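Local coordinates for aminopeptidase C (PDB 4K7C), which probably removes amino-terminal residues from peptides as a papain-like cysteine aminopeptidase of the peptidase C1-like family, assembled from six copies of the chain, at residues A37-T42 with Y337-L342; Q86-D91 with D232-Y237; L145-E150 with G283-G288; K274-V279 with R292-D297; H364-T369 with V383-G388. All coordinates share one frame; numbering follows the deposited sequence. Where two conformers were deposited one is given.

Contact 1. Residues A37-T42 with Y337-L342; sequences ATAENT and YKKDDL
Ala-39 and Tyr-337 meet where the C-terminal end of helix 23-39 runs past the N-terminal start of helix 339-343, and a single beta bridge between Glu-40 and Tyr-337 joins the two helix ends. The backbone link is Lys-338 N to Ala-39 O, 2.9 Å and 159° at the hydrogen, with Tyr-337 CA adding a CH...O contact to the same oxygen. Lys-338, whose N-H makes this bond, is the N-cap residue of helix 339-343.

The apolar part is small and close. Ala-39, whose short side chain lets the helices approach, puts CB 4.0 Å from Leu-342 CD2. Thr-38 crosses Leu-342 at about a right angle; its methyl CG2 lies 3.8 Å from Leu-342 CD1 and as near to the other branch. With OG1 turned back along its own helix to Gly-34 O, Thr-38 gives Leu-342 a hydrocarbon surface.

Among polar groups, Asn-41 caps the next helix through OD1 to Asp-43 N, while ND2 reaches Asn-335 O and rests 3.8 Å from Lys-338 CE. Asn-33 of a second subunit donates from ND2 to Ala-37 O. Glu-40 runs extended beside Tyr-337, its carboxylate turned 75° from the ring. Tyr-337 OH also bonds Ser-325 O, and a water donates to both Glu-40 OE1 (2.8 Å) and Tyr-337 OH (2.7 Å).

Contact 2. Residues Q86-D91 with D232-Y237; sequences QFKIKD and DDDKNY
Lys-88 O takes a short hydrogen bond from Asp-233 N, 2.7 Å but bent to 131°, with a weaker CH...O contact of 3.1 Å from Asp-232 CA to the same oxygen. Lys-88 leaves helix 70-87 with positive phi, and the loop opposite is a type I turn from Asp-232 to Lys-235 at the tip of the hairpin of strands 226-231 and 237-243.

The side chain of Asp-233 returns the bond. Its OD1 accepts Lys-90 N at 2.9 Å on the syn lone pair, so backbone and carboxylate of one aspartate clasp the chain on both sides of Ile-89. Asp-232 instead serves its own turn: Asn-236 N reaches OD1 at 3.0 Å from above the carboxylate plane, and OD2 bonds His-238 NE2.

Lys-88, bent at its third and fourth torsions, brings NZ to 3.6 Å from Asp-234 OD2, a long salt bridge. Asp-233 OD2 lies 3.6 Å from Lys-88 CB, against the first carbon of that side chain.

With most of these residues exposed, the salt bridge probably adds modest strength; the fit probably depends more on the two backbone N-H bonds, and the lysines probably temper the charge of three successive aspartates.

Contact 3. Residues L145-E150 with G283-G288; sequences LSALIE and GNVVGG
The amide of Asn-284 is the flat group here, and Leu-148 comes onto its nitrogen end, lying off the amide plane: ND2 is 3.5 Å from Leu-148 CD1 and 3.6 Å from Leu-148 CG. At the other end of the amide, OD1 stands 4.2 Å from Ala-147 CB and takes a weak bond from Val-285 N. CG of Asn-284 lies between its backbone N and carbonyl carbon (chi1 45°), which turns the amide in toward helix 142-152. There ND2 can donate to Met-144 O and to Asp-103 OD1, so this buried nitrogen is satisfied although Leu-148 offers it only carbon.

Val-285 supplies the apolar half. Its CG2 settles between two successive helix residues, 3.9 Å from Ala-147 CB and 3.8 Å from Leu-148 CD2. Alanine suits the position nearest the loop, since its single methyl lets the backbone of Gly-288 come close, with CA atoms 5.7 Å apart. Further along the helix, Glu-150 OE1 forms a salt bridge with Arg-289 NH1, just after the loop.

Trp-71 of helix 70-87 and Glu-106 of helix 96-117 flank the same residues. What results is plain loop-on-helix packing: a loop whose Asn-284 and Val-285 pack on a buried helix, the latter opening a type II turn that is closed by Gly-288 N to Val-285 O at 3.0 Å and has Gly-287 at its positive-phi third position.

Contact 4. Residues K274-V279 with R292-D297; sequences KHLYTV and RHLNLD
Tyr-277 brings CE2 of its ring to 3.7 Å from Asn-295 CB, the two side chains crossing at a slant. The ring takes this course because CG is anti to the carbonyl carbon of Tyr-277 (chi1 -60°), and its hydroxyl goes on to Pro-272 O; the polar end of Asn-295 has its main partner in Ala-266. His-293 shares this face of the sheet, with its ND1 bound to Ser-262 OG. The other face is greasy: Leu-276 CD2 meets Leu-294 CB at 3.8 Å.

Between the faces the backbones pair antiparallel. Tyr-277 and His-293 form a hydrogen-bonded pair, Tyr-277 N to His-293 O at 2.7 Å and His-293 N to Tyr-277 O at 2.8 Å, the latter almost straight. The Leu-276 and Leu-294 pair next to it is non-hydrogen-bonded, with CA atoms 4.6 Å apart. Beyond the strand, Lys-274 N closes on Asn-295 O at 2.7 Å. The two short segments run at 134°, antiparallel but well splayed.

Arg-292 curls its guanidinium beside Thr-278, NH1 lying 3.6 Å from Thr-278 CB, and finds its charge partner in Glu-290; NE bonds Tyr-430 O. Strand 275-279 is flanked by the parallel strand 434-436, strand 293-295 by the parallel strand 260-264; helix 420-429 covers the leucine face at Leu-294 through Val-425, and its Leu-422 also touches Leu-296 beyond the strand.

Contact 5. Residues H364-T369 with V383-G388; sequences HAMVLT and VENSWG
His-364 and Asn-385 are joined by a nearly straight hydrogen bond, NE2 donating to OD1 at 2.8 Å with an angle of 170°. The oxygen lies close to the imidazole plane. It accepts Ser-386 N as well, also at 2.8 Å, and this sharing should help to hold the amide's rotation. His-364 CG is anti to the backbone N (chi1 -170°), which swings the ring across to the neighbouring strand's end.

Aromatic contacts add to this. The ring of Trp-387 runs near parallel to that of His-364 but slid aside, planes 25° apart and centroids 4.9 Å apart from imidazole to five-membered ring. Asn-385 ND2 sits over a face of the indole, 3.1 Å above its plane and toward the rim.

Along the backbone, Val-367 and Glu-384 form an antiparallel hydrogen-bonded pair: Glu-384 N to Val-367 O is 2.7 Å, the return bond from Val-367 N weak. On the face opposite these two, Val-383 CG2 approaches Leu-368 CD2, and its CG1 lies 3.6 Å from SE of Met-366, present as selenomethionine in this derivative. Buried Glu-384 is satisfied by a hydrogen bond from His-81 and a salt bridge to Arg-80. One water links Ala-365 O with Ser-386 OG, which also bonds Gln-64.

Cys-70 of helix 70-87 touches His-364. With Asn-385 they are consistent with a papain-like catalytic triad, Trp-387 screening the histidine-asparagine bond.

How the contacts relate
Contacts 3, 4 and 5 are buried, contact 2 is at the surface, and contact 1, though buried, lies about 28 Å from the chain's centre beside a second subunit. Contacts 4 and 5 are strand pairings that reach the same beta system; contact 3 adjoins contact 4 in sequence. The chemistry follows place: charged side chains and amide bonds at contact 2, methyl and leucine packing beside a single backbone bond in contact 1, valine and leucine against an amide in contact 3, regular strand pairing between a leucine and a polar aromatic face in contact 4, and a polar, probably catalytic cluster in contact 5. Helix 70-87 runs into contact 2 and borders contacts 3 and 5.

Contact 1. Residues A37-T42 with Y337-L342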
# COMPACT_ATOMS: atom_id res chain seq x y z
N ALA A 37 2.89 21.96 11.14
CA ALA A 37 4.20 21.46 10.93
C ALA A 37 5.23 22.54 10.93
O ALA A 37 6.40 22.27 11.18
CB ALA A 37 4.24 20.66 9.62
N THR A 38 4.82 23.79 10.70
CA THR A 38 5.79 24.91 10.81
C THR A 38 6.02 25.34 12.27
O THR A 38 7.09 25.54 12.74
CB THR A 38 5.38 26.11 9.89
OG1 THR A 38 5.32 25.63 8.54
CG2 THR A 38 6.43 27.21 10.06
N ALA A 39 4.95 25.38 13.03
CA ALA A 39 4.93 25.88 14.38
C ALA A 39 5.21 24.91 15.51
O ALA A 39 5.36 25.36 16.64
CB ALA A 39 3.55 26.46 14.64
N GLU A 40 5.30 23.60 15.22
CA GLU A 40 5.35 22.58 16.29
C GLU A 40 6.77 22.65 16.95
O GLU A 40 7.79 22.89 16.29
CB GLU A 40 5.00 21.22 15.75
CG GLU A 40 4.86 20.22 16.88
CD GLU A 40 4.01 19.00 16.55
OE1 GLU A 40 3.41 19.00 15.45
OE2 GLU A 40 3.93 18.10 17.48
N ASN A 41 6.74 22.58 18.26
CA ASN A 41 7.83 22.90 19.17
C ASN A 41 8.35 21.66 19.89
O ASN A 41 7.69 21.08 20.79
CB ASN A 41 7.23 23.87 20.16
CG ASN A 41 8.19 24.33 21.21
OD1 ASN A 41 9.41 24.14 21.18
ND2 ASN A 41 7.63 24.88 22.20
N THR A 42 9.57 21.32 19.56
CA THR A 42 10.25 20.19 20.13
C THR A 42 10.49 20.38 21.66
O THR A 42 10.52 19.41 22.37
CB THR A 42 11.51 19.93 19.38
OG1 THR A 42 11.12 19.51 18.08
CG2 THR A 42 12.32 18.85 20.01
N TYR A 337 2.63 24.14 19.93
CA TYR A 337 2.82 25.03 18.79
C TYR A 337 3.17 26.39 19.29
O TYR A 337 2.72 26.77 20.36
CB TYR A 337 1.56 25.16 17.94
CG TYR A 337 1.02 23.82 17.45
CD1 TYR A 337 1.71 23.04 16.55
CD2 TYR A 337 -0.23 23.36 17.87
CE1 TYR A 337 1.18 21.84 16.10
CE2 TYR A 337 -0.79 22.16 17.46
CZ TYR A 337 -0.08 21.37 16.57
OH TYR A 337 -0.58 20.19 16.14
N LYS A 338 3.97 27.13 18.51
CA LYS A 338 4.20 28.55 18.82
C LYS A 338 3.72 29.39 17.68
O LYS A 338 4.51 29.94 16.88
CB LYS A 338 5.66 28.78 19.10
CG LYS A 338 6.12 28.14 20.36
CD LYS A 338 5.56 28.80 21.63
CE LYS A 338 6.11 28.29 22.93
NZ LYS A 338 5.47 28.96 24.12
N LYS A 339 2.40 29.42 17.54
CA LYS A 339 1.79 30.19 16.47
C LYS A 339 1.94 31.69 16.59
O LYS A 339 2.20 32.35 15.60
CB LYS A 339 0.32 29.83 16.27
CG LYS A 339 0.14 28.40 15.88
CD LYS A 339 -1.26 27.91 16.17
CE LYS A 339 -1.44 26.48 15.72
NZ LYS A 339 -2.75 25.95 16.22
N ASP A 340 1.84 32.22 17.81
CA ASP A 340 1.94 33.69 18.02
C ASP A 340 3.31 34.14 17.53
O ASP A 340 3.43 35.13 16.82
CB ASP A 340 1.73 34.10 19.49
CG ASP A 340 0.45 33.51 20.15
OD1 ASP A 340 0.13 32.27 19.98
OD2 ASP A 340 -0.21 34.30 20.91
N ASP A 341 4.34 33.37 17.88
CA ASP A 341 5.68 33.68 17.45
C ASP A 341 5.80 33.62 15.93
O ASP A 341 6.34 34.55 15.26
CB ASP A 341 6.66 32.62 17.92
CG ASP A 341 7.05 32.74 19.39
OD1 ASP A 341 6.75 33.79 20.03
OD2 ASP A 341 7.71 31.77 19.88
N LEU A 342 5.24 32.57 15.33
CA LEU A 342 5.32 32.37 13.87
C LEU A 342 4.70 33.51 13.07
O LEU A 342 5.34 34.03 12.14
CB LEU A 342 4.57 31.10 13.47
CG LEU A 342 4.46 30.72 12.00
CD1 LEU A 342 5.78 30.74 11.24
CD2 LEU A 342 3.84 29.30 11.91
O HOH W 1 0.74 18.26 14.80

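Contact 2. Residues Q86-D91 with D232-Y237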
# COMPACT_ATOMS: atom_id res chain seq x y z
N GLN A 86 -10.46 -5.99 39.85
CA GLN A 86 -11.17 -6.84 40.83
C GLN A 86 -11.24 -8.32 40.39
O GLN A 86 -11.08 -9.20 41.21
CB GLN A 86 -12.57 -6.28 41.07
CG GLN A 86 -13.38 -6.99 42.15
CD GLN A 86 -14.77 -6.33 42.42
OE1 GLN A 86 -15.11 -5.26 41.89
NE2 GLN A 86 -15.57 -7.00 43.25
N PHE A 87 -11.52 -8.60 39.11
CA PHE A 87 -11.77 -9.96 38.62
C PHE A 87 -10.59 -10.52 37.88
O PHE A 87 -10.59 -11.66 37.39
CB PHE A 87 -13.08 -9.99 37.76
CG PHE A 87 -14.29 -9.73 38.56
CD1 PHE A 87 -14.93 -10.78 39.22
CD2 PHE A 87 -14.73 -8.43 38.78
CE1 PHE A 87 -16.03 -10.58 39.98
CE2 PHE A 87 -15.87 -8.19 39.60
CZ PHE A 87 -16.49 -9.28 40.22
N LYS A 88 -9.53 -9.72 37.76
CA LYS A 88 -8.30 -10.16 37.09
C LYS A 88 -8.58 -10.59 35.67
O LYS A 88 -8.28 -11.71 35.20
CB LYS A 88 -7.50 -11.22 37.91
CG LYS A 88 -7.17 -10.81 39.34
CD LYS A 88 -6.75 -12.03 40.17
CE LYS A 88 -5.61 -11.71 41.15
NZ LYS A 88 -4.33 -11.69 40.37
N ILE A 89 -9.12 -9.64 34.92
CA ILE A 89 -9.35 -9.88 33.48
C ILE A 89 -8.66 -8.75 32.71
O ILE A 89 -9.26 -7.67 32.40
CB ILE A 89 -10.87 -9.96 33.08
CG1 ILE A 89 -11.68 -10.78 34.10
CG2 ILE A 89 -11.04 -10.57 31.70
CD1 ILE A 89 -13.18 -10.63 33.94
N LYS A 90 -7.41 -9.05 32.32
CA LYS A 90 -6.56 -8.06 31.63
C LYS A 90 -7.28 -7.56 30.34
O LYS A 90 -7.75 -8.37 29.55
CB LYS A 90 -5.20 -8.66 31.24
CG LYS A 90 -4.18 -7.54 30.95
CD LYS A 90 -2.79 -8.08 30.60
CE LYS A 90 -2.75 -8.63 29.18
NZ LYS A 90 -1.38 -9.07 28.79
N ASP A 91 -7.33 -6.24 30.12
CA ASP A 91 -7.87 -5.67 28.87
C ASP A 91 -9.36 -5.92 28.60
O ASP A 91 -9.88 -5.78 27.45
CB ASP A 91 -7.04 -6.12 27.67
CG ASP A 91 -5.58 -5.61 27.74
OD1 ASP A 91 -5.24 -4.70 28.53
OD2 ASP A 91 -4.75 -6.24 27.02
N ASP A 232 -9.32 -15.80 33.96
CA ASP A 232 -8.66 -14.74 34.67
C ASP A 232 -7.15 -14.73 34.39
O ASP A 232 -6.66 -15.58 33.68
CB ASP A 232 -8.99 -14.78 36.17
CG ASP A 232 -8.39 -15.98 36.90
OD1 ASP A 232 -7.31 -16.49 36.53
OD2 ASP A 232 -8.99 -16.28 37.92
N ASP A 233 -6.46 -13.74 34.94
CA ASP A 233 -5.04 -13.51 34.70
C ASP A 233 -4.20 -14.63 35.31
O ASP A 233 -3.06 -14.77 34.92
CB ASP A 233 -4.61 -12.16 35.27
CG ASP A 233 -5.30 -10.96 34.57
OD1 ASP A 233 -5.72 -11.15 33.43
OD2 ASP A 233 -5.39 -9.89 35.25
N ASP A 234 -4.76 -15.42 36.24
CA ASP A 234 -4.04 -16.64 36.79
C ASP A 234 -4.36 -17.89 36.04
O ASP A 234 -4.00 -19.01 36.49
CB ASP A 234 -4.38 -16.85 38.25
CG ASP A 234 -3.83 -15.74 39.11
OD1 ASP A 234 -2.74 -15.31 38.84
OD2 ASP A 234 -4.51 -15.22 39.98
N LYS A 235 -5.08 -17.70 34.95
CA LYS A 235 -5.44 -18.71 33.96
C LYS A 235 -6.56 -19.63 34.41
O LYS A 235 -6.79 -20.65 33.82
CB LYS A 235 -4.22 -19.49 33.46
CG LYS A 235 -3.17 -18.55 32.87
CD LYS A 235 -1.95 -19.30 32.36
CE LYS A 235 -0.79 -18.33 32.13
NZ LYS A 235 -0.14 -17.87 33.40
N ASN A 236 -7.32 -19.23 35.40
CA ASN A 236 -8.44 -20.02 35.87
C ASN A 236 -9.69 -19.68 35.06
O ASN A 236 -10.01 -18.52 34.89
CB ASN A 236 -8.73 -19.74 37.33
CG ASN A 236 -7.54 -20.12 38.22
OD1 ASN A 236 -7.01 -21.24 38.14
ND2 ASN A 236 -7.14 -19.22 39.04
N TYR A 237 -10.40 -20.73 34.67
CA TYR A 237 -11.64 -20.60 33.94
C TYR A 237 -12.79 -20.29 34.89
O TYR A 237 -12.85 -20.82 36.01
CB TYR A 237 -11.92 -21.92 33.21
CG TYR A 237 -13.32 -22.07 32.61
CD1 TYR A 237 -13.58 -21.64 31.30
CD2 TYR A 237 -14.35 -22.65 33.32
CE1 TYR A 237 -14.85 -21.79 30.73
CE2 TYR A 237 -15.62 -22.79 32.77
CZ TYR A 237 -15.88 -22.37 31.47
OH TYR A 237 -17.12 -22.57 30.96

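Contact 3. Residues L145-E150 with G283-G288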
# COMPACT_ATOMS: atom_id res chain seq x y z
N LEU A 145 -24.95 9.06 30.50
CA LEU A 145 -24.49 7.68 30.43
C LEU A 145 -25.00 6.93 31.68
O LEU A 145 -25.47 5.78 31.58
CB LEU A 145 -22.97 7.69 30.38
CG LEU A 145 -22.22 6.40 30.02
CD1 LEU A 145 -22.09 5.48 31.23
CD2 LEU A 145 -22.91 5.75 28.82
N SER A 146 -24.86 7.55 32.85
CA SER A 146 -25.45 6.96 34.05
C SER A 146 -26.90 6.61 33.91
O SER A 146 -27.30 5.49 34.31
CB SER A 146 -25.26 7.86 35.27
OG SER A 146 -23.95 7.76 35.59
N ALA A 147 -27.69 7.52 33.36
CA ALA A 147 -29.09 7.28 33.16
C ALA A 147 -29.31 5.99 32.39
O ALA A 147 -30.22 5.20 32.70
CB ALA A 147 -29.77 8.41 32.43
N LEU A 148 -28.47 5.77 31.35
CA LEU A 148 -28.58 4.58 30.55
C LEU A 148 -28.23 3.33 31.32
O LEU A 148 -28.96 2.36 31.21
CB LEU A 148 -27.69 4.65 29.27
CG LEU A 148 -28.15 5.72 28.28
CD1 LEU A 148 -27.04 6.01 27.29
CD2 LEU A 148 -29.41 5.29 27.56
N ILE A 149 -27.20 3.40 32.15
CA ILE A 149 -26.76 2.24 32.89
C ILE A 149 -27.76 1.88 33.98
O ILE A 149 -28.00 0.71 34.24
CB ILE A 149 -25.34 2.49 33.34
CG1 ILE A 149 -24.46 2.31 32.07
CG2 ILE A 149 -24.87 1.49 34.40
CD1 ILE A 149 -23.07 2.47 32.42
N GLU A 150 -28.32 2.92 34.62
CA GLU A 150 -29.36 2.72 35.63
C GLU A 150 -30.53 1.98 35.02
O GLU A 150 -31.07 1.09 35.65
CB GLU A 150 -29.81 4.05 36.23
CG GLU A 150 -28.69 4.55 37.13
CD GLU A 150 -28.96 5.90 37.71
OE1 GLU A 150 -28.63 6.05 38.90
OE2 GLU A 150 -29.44 6.79 36.98
N GLY A 283 -30.59 16.05 27.29
CA GLY A 283 -30.94 14.75 27.89
C GLY A 283 -31.04 13.61 26.92
O GLY A 283 -30.87 13.78 25.73
N ASN A 284 -31.25 12.40 27.45
CA ASN A 284 -31.61 11.28 26.61
C ASN A 284 -32.77 10.47 27.19
O ASN A 284 -33.62 10.02 26.45
CB ASN A 284 -30.45 10.29 26.37
CG ASN A 284 -29.65 9.93 27.62
OD1 ASN A 284 -29.88 10.39 28.76
ND2 ASN A 284 -28.63 9.15 27.41
N VAL A 285 -32.73 10.21 28.49
CA VAL A 285 -33.69 9.19 29.02
C VAL A 285 -34.83 9.96 29.74
O VAL A 285 -34.63 10.48 30.80
CB VAL A 285 -33.11 8.24 30.04
CG1 VAL A 285 -34.20 7.27 30.56
CG2 VAL A 285 -31.95 7.44 29.39
N VAL A 286 -35.97 10.05 29.08
CA VAL A 286 -37.14 10.66 29.71
C VAL A 286 -37.46 9.82 30.93
O VAL A 286 -37.61 8.57 30.86
CB VAL A 286 -38.37 10.84 28.77
CG1 VAL A 286 -39.64 11.32 29.53
CG2 VAL A 286 -38.05 11.79 27.63
N GLY A 287 -37.60 10.54 32.06
CA GLY A 287 -37.90 9.90 33.28
C GLY A 287 -36.67 9.52 34.09
O GLY A 287 -36.79 9.12 35.23
N GLY A 288 -35.48 9.63 33.51
CA GLY A 288 -34.28 9.26 34.20
C GLY A 288 -33.64 10.52 34.73
O GLY A 288 -34.18 11.63 34.60

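Contact 4. Residues K274-V279 with R292-D297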
# COMPACT_ATOMS: atom_id res chain seq x y z
N LYS A 274 -19.70 27.07 43.13
CA LYS A 274 -20.46 26.44 44.28
C LYS A 274 -21.96 26.49 44.11
O LYS A 274 -22.70 26.69 45.06
CB LYS A 274 -20.08 27.11 45.61
CG LYS A 274 -18.61 27.13 45.86
CD LYS A 274 -18.29 27.84 47.14
CE LYS A 274 -16.94 27.46 47.70
NZ LYS A 274 -16.76 28.31 48.95
N HIS A 275 -22.43 26.24 42.90
CA HIS A 275 -23.80 26.01 42.62
C HIS A 275 -23.93 24.92 41.56
O HIS A 275 -23.02 24.67 40.78
CB HIS A 275 -24.49 27.29 42.10
CG HIS A 275 -24.48 28.44 43.08
ND1 HIS A 275 -25.27 28.46 44.23
CD2 HIS A 275 -23.68 29.52 43.17
CE1 HIS A 275 -25.00 29.53 44.94
NE2 HIS A 275 -24.04 30.20 44.33
N LEU A 276 -25.12 24.38 41.49
CA LEU A 276 -25.49 23.48 40.45
C LEU A 276 -26.19 24.07 39.28
O LEU A 276 -27.07 24.98 39.39
CB LEU A 276 -26.42 22.40 40.97
CG LEU A 276 -25.82 21.39 41.88
CD1 LEU A 276 -26.94 20.40 42.27
CD2 LEU A 276 -24.65 20.62 41.28
N TYR A 277 -25.83 23.51 38.12
CA TYR A 277 -26.36 23.93 36.84
C TYR A 277 -26.89 22.80 36.03
O TYR A 277 -26.39 21.68 36.13
CB TYR A 277 -25.23 24.67 36.01
CG TYR A 277 -24.71 25.88 36.69
CD1 TYR A 277 -25.26 27.12 36.41
CD2 TYR A 277 -23.73 25.80 37.64
CE1 TYR A 277 -24.84 28.26 37.09
CE2 TYR A 277 -23.30 26.91 38.34
CZ TYR A 277 -23.86 28.16 38.03
OH TYR A 277 -23.42 29.22 38.79
N THR A 278 -27.95 23.06 35.25
CA THR A 278 -28.41 22.14 34.24
C THR A 278 -28.60 22.89 32.94
O THR A 278 -28.50 24.12 32.90
CB THR A 278 -29.70 21.37 34.68
OG1 THR A 278 -29.93 20.24 33.82
CG2 THR A 278 -30.95 22.27 34.65
N VAL A 279 -28.94 22.16 31.88
CA VAL A 279 -29.10 22.70 30.55
C VAL A 279 -30.46 22.37 30.04
O VAL A 279 -30.85 21.17 29.92
CB VAL A 279 -28.01 22.16 29.62
CG1 VAL A 279 -28.15 22.70 28.20
CG2 VAL A 279 -26.64 22.54 30.17
N ARG A 292 -26.66 17.45 35.97
CA ARG A 292 -26.30 18.38 37.09
C ARG A 292 -24.79 18.62 37.17
O ARG A 292 -24.02 17.69 37.39
CB ARG A 292 -26.78 17.72 38.41
CG ARG A 292 -28.29 17.73 38.65
CD ARG A 292 -28.98 19.10 38.72
NE ARG A 292 -30.41 18.93 38.97
CZ ARG A 292 -31.37 18.78 38.07
NH1 ARG A 292 -31.11 18.84 36.78
NH2 ARG A 292 -32.64 18.60 38.48
N HIS A 293 -24.34 19.86 36.88
CA HIS A 293 -22.98 20.22 36.95
C HIS A 293 -22.78 21.17 38.14
O HIS A 293 -23.50 22.16 38.26
CB HIS A 293 -22.57 21.00 35.68
CG HIS A 293 -22.66 20.25 34.40
ND1 HIS A 293 -22.00 19.06 34.20
CD2 HIS A 293 -23.22 20.58 33.21
CE1 HIS A 293 -22.23 18.64 32.96
NE2 HIS A 293 -22.98 19.54 32.35
N LEU A 294 -21.78 20.88 38.93
CA LEU A 294 -21.28 21.74 40.01
C LEU A 294 -20.06 22.53 39.49
O LEU A 294 -18.99 21.94 39.22
CB LEU A 294 -20.88 20.89 41.21
CG LEU A 294 -20.22 21.48 42.41
CD1 LEU A 294 -21.22 22.45 43.00
CD2 LEU A 294 -19.81 20.41 43.38
N ASN A 295 -20.23 23.84 39.38
CA ASN A 295 -19.16 24.70 38.94
C ASN A 295 -18.24 25.08 40.06
O ASN A 295 -18.69 25.62 41.09
CB ASN A 295 -19.73 25.97 38.35
CG ASN A 295 -18.75 26.64 37.40
OD1 ASN A 295 -17.83 25.99 36.87
ND2 ASN A 295 -18.91 27.91 37.20
N LEU A 296 -16.94 24.80 39.90
CA LEU A 296 -15.91 25.12 40.87
C LEU A 296 -14.72 25.77 40.18
O LEU A 296 -14.46 25.53 38.98
CB LEU A 296 -15.43 23.85 41.54
CG LEU A 296 -16.50 23.07 42.31
CD1 LEU A 296 -15.87 21.81 42.83
CD2 LEU A 296 -17.06 23.92 43.48
N ASP A 297 -13.98 26.54 40.97
CA ASP A 297 -12.72 27.15 40.52
C ASP A 297 -11.71 26.06 40.14
O ASP A 297 -11.76 24.94 40.64
CB ASP A 297 -12.13 28.02 41.62
CG ASP A 297 -11.60 27.22 42.75
OD1 ASP A 297 -12.42 26.73 43.54
OD2 ASP A 297 -10.37 27.08 42.86

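Contact 5. Residues H364-T369 with V383-G388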
# COMPACT_ATOMS: atom_id res chain seq x y z
N HIS A 364 -14.77 16.48 23.53
CA HIS A 364 -14.27 15.09 23.63
C HIS A 364 -14.14 14.69 25.12
O HIS A 364 -13.73 15.46 25.97
CB HIS A 364 -12.93 14.98 22.88
CG HIS A 364 -12.41 13.57 22.71
ND1 HIS A 364 -13.21 12.53 22.27
CD2 HIS A 364 -11.17 13.04 22.89
CE1 HIS A 364 -12.49 11.41 22.21
NE2 HIS A 364 -11.25 11.70 22.58
N ALA A 365 -14.48 13.46 25.42
CA ALA A 365 -14.39 12.90 26.78
C ALA A 365 -13.25 11.88 26.71
O ALA A 365 -13.19 11.05 25.76
CB ALA A 365 -15.71 12.15 27.16
N MSE A 366 -12.43 11.89 27.74
CA MSE A 366 -11.34 10.94 27.92
C MSE A 366 -11.28 10.64 29.42
O MSE A 366 -12.15 11.02 30.18
CB MSE A 366 -10.01 11.44 27.29
CG MSE A 366 -10.17 11.69 25.78
SE MSE A 366 -8.50 12.41 24.99
CE MSE A 366 -8.56 14.21 25.75
N VAL A 367 -10.21 9.96 29.84
CA VAL A 367 -10.01 9.52 31.19
C VAL A 367 -8.57 9.89 31.65
O VAL A 367 -7.59 9.59 30.96
CB VAL A 367 -10.30 7.98 31.32
CG1 VAL A 367 -9.97 7.48 32.74
CG2 VAL A 367 -11.68 7.62 30.91
N LEU A 368 -8.49 10.55 32.80
CA LEU A 368 -7.22 10.71 33.52
C LEU A 368 -6.87 9.44 34.24
O LEU A 368 -7.68 8.92 35.03
CB LEU A 368 -7.29 11.87 34.56
CG LEU A 368 -7.87 13.15 33.91
CD1 LEU A 368 -8.18 14.13 34.99
CD2 LEU A 368 -6.87 13.84 32.95
N THR A 369 -5.65 8.98 33.99
CA THR A 369 -5.10 7.73 34.59
C THR A 369 -3.76 7.90 35.28
O THR A 369 -3.17 6.95 35.73
CB THR A 369 -5.05 6.57 33.59
OG1 THR A 369 -3.97 6.78 32.65
CG2 THR A 369 -6.45 6.37 32.84
N VAL A 383 -3.44 10.51 30.04
CA VAL A 383 -4.78 10.52 29.44
C VAL A 383 -5.05 9.26 28.63
O VAL A 383 -4.35 8.96 27.64
CB VAL A 383 -4.98 11.75 28.54
CG1 VAL A 383 -6.34 11.76 27.80
CG2 VAL A 383 -4.86 12.93 29.38
N GLU A 384 -6.05 8.51 29.03
CA GLU A 384 -6.49 7.39 28.21
C GLU A 384 -7.43 7.85 27.15
O GLU A 384 -8.52 8.38 27.43
CB GLU A 384 -7.18 6.25 29.05
CG GLU A 384 -7.67 5.11 28.14
CD GLU A 384 -8.35 4.00 28.90
OE1 GLU A 384 -8.64 4.24 30.10
OE2 GLU A 384 -8.71 2.99 28.29
N ASN A 385 -7.01 7.66 25.88
CA ASN A 385 -7.87 8.02 24.76
C ASN A 385 -8.55 6.76 24.24
O ASN A 385 -8.28 5.70 24.75
CB ASN A 385 -7.13 8.76 23.63
CG ASN A 385 -8.04 9.72 22.83
OD1 ASN A 385 -9.27 9.72 22.92
ND2 ASN A 385 -7.41 10.58 22.04
N SER A 386 -9.49 6.94 23.32
CA SER A 386 -10.35 5.85 22.78
C SER A 386 -10.29 5.84 21.25
O SER A 386 -11.29 5.64 20.52
CB SER A 386 -11.82 5.99 23.27
OG SER A 386 -12.38 7.27 22.99
N TRP A 387 -9.08 6.10 20.74
CA TRP A 387 -8.83 6.13 19.30
C TRP A 387 -7.94 5.01 18.85
O TRP A 387 -7.35 5.08 17.75
CB TRP A 387 -8.18 7.48 18.90
CG TRP A 387 -9.05 8.65 19.07
CD1 TRP A 387 -10.43 8.67 19.31
CD2 TRP A 387 -8.63 10.05 19.05
NE1 TRP A 387 -10.84 9.97 19.42
CE2 TRP A 387 -9.76 10.83 19.30
CE3 TRP A 387 -7.40 10.68 18.85
CZ2 TRP A 387 -9.73 12.23 19.30
CZ3 TRP A 387 -7.33 12.11 18.91
CH2 TRP A 387 -8.49 12.86 19.16
N GLY A 388 -7.79 3.99 19.70
CA GLY A 388 -6.93 2.82 19.46
C GLY A 388 -5.46 3.17 19.70
O GLY A 388 -5.07 4.31 20.10
O HOH W 2 -12.25 8.55 25.27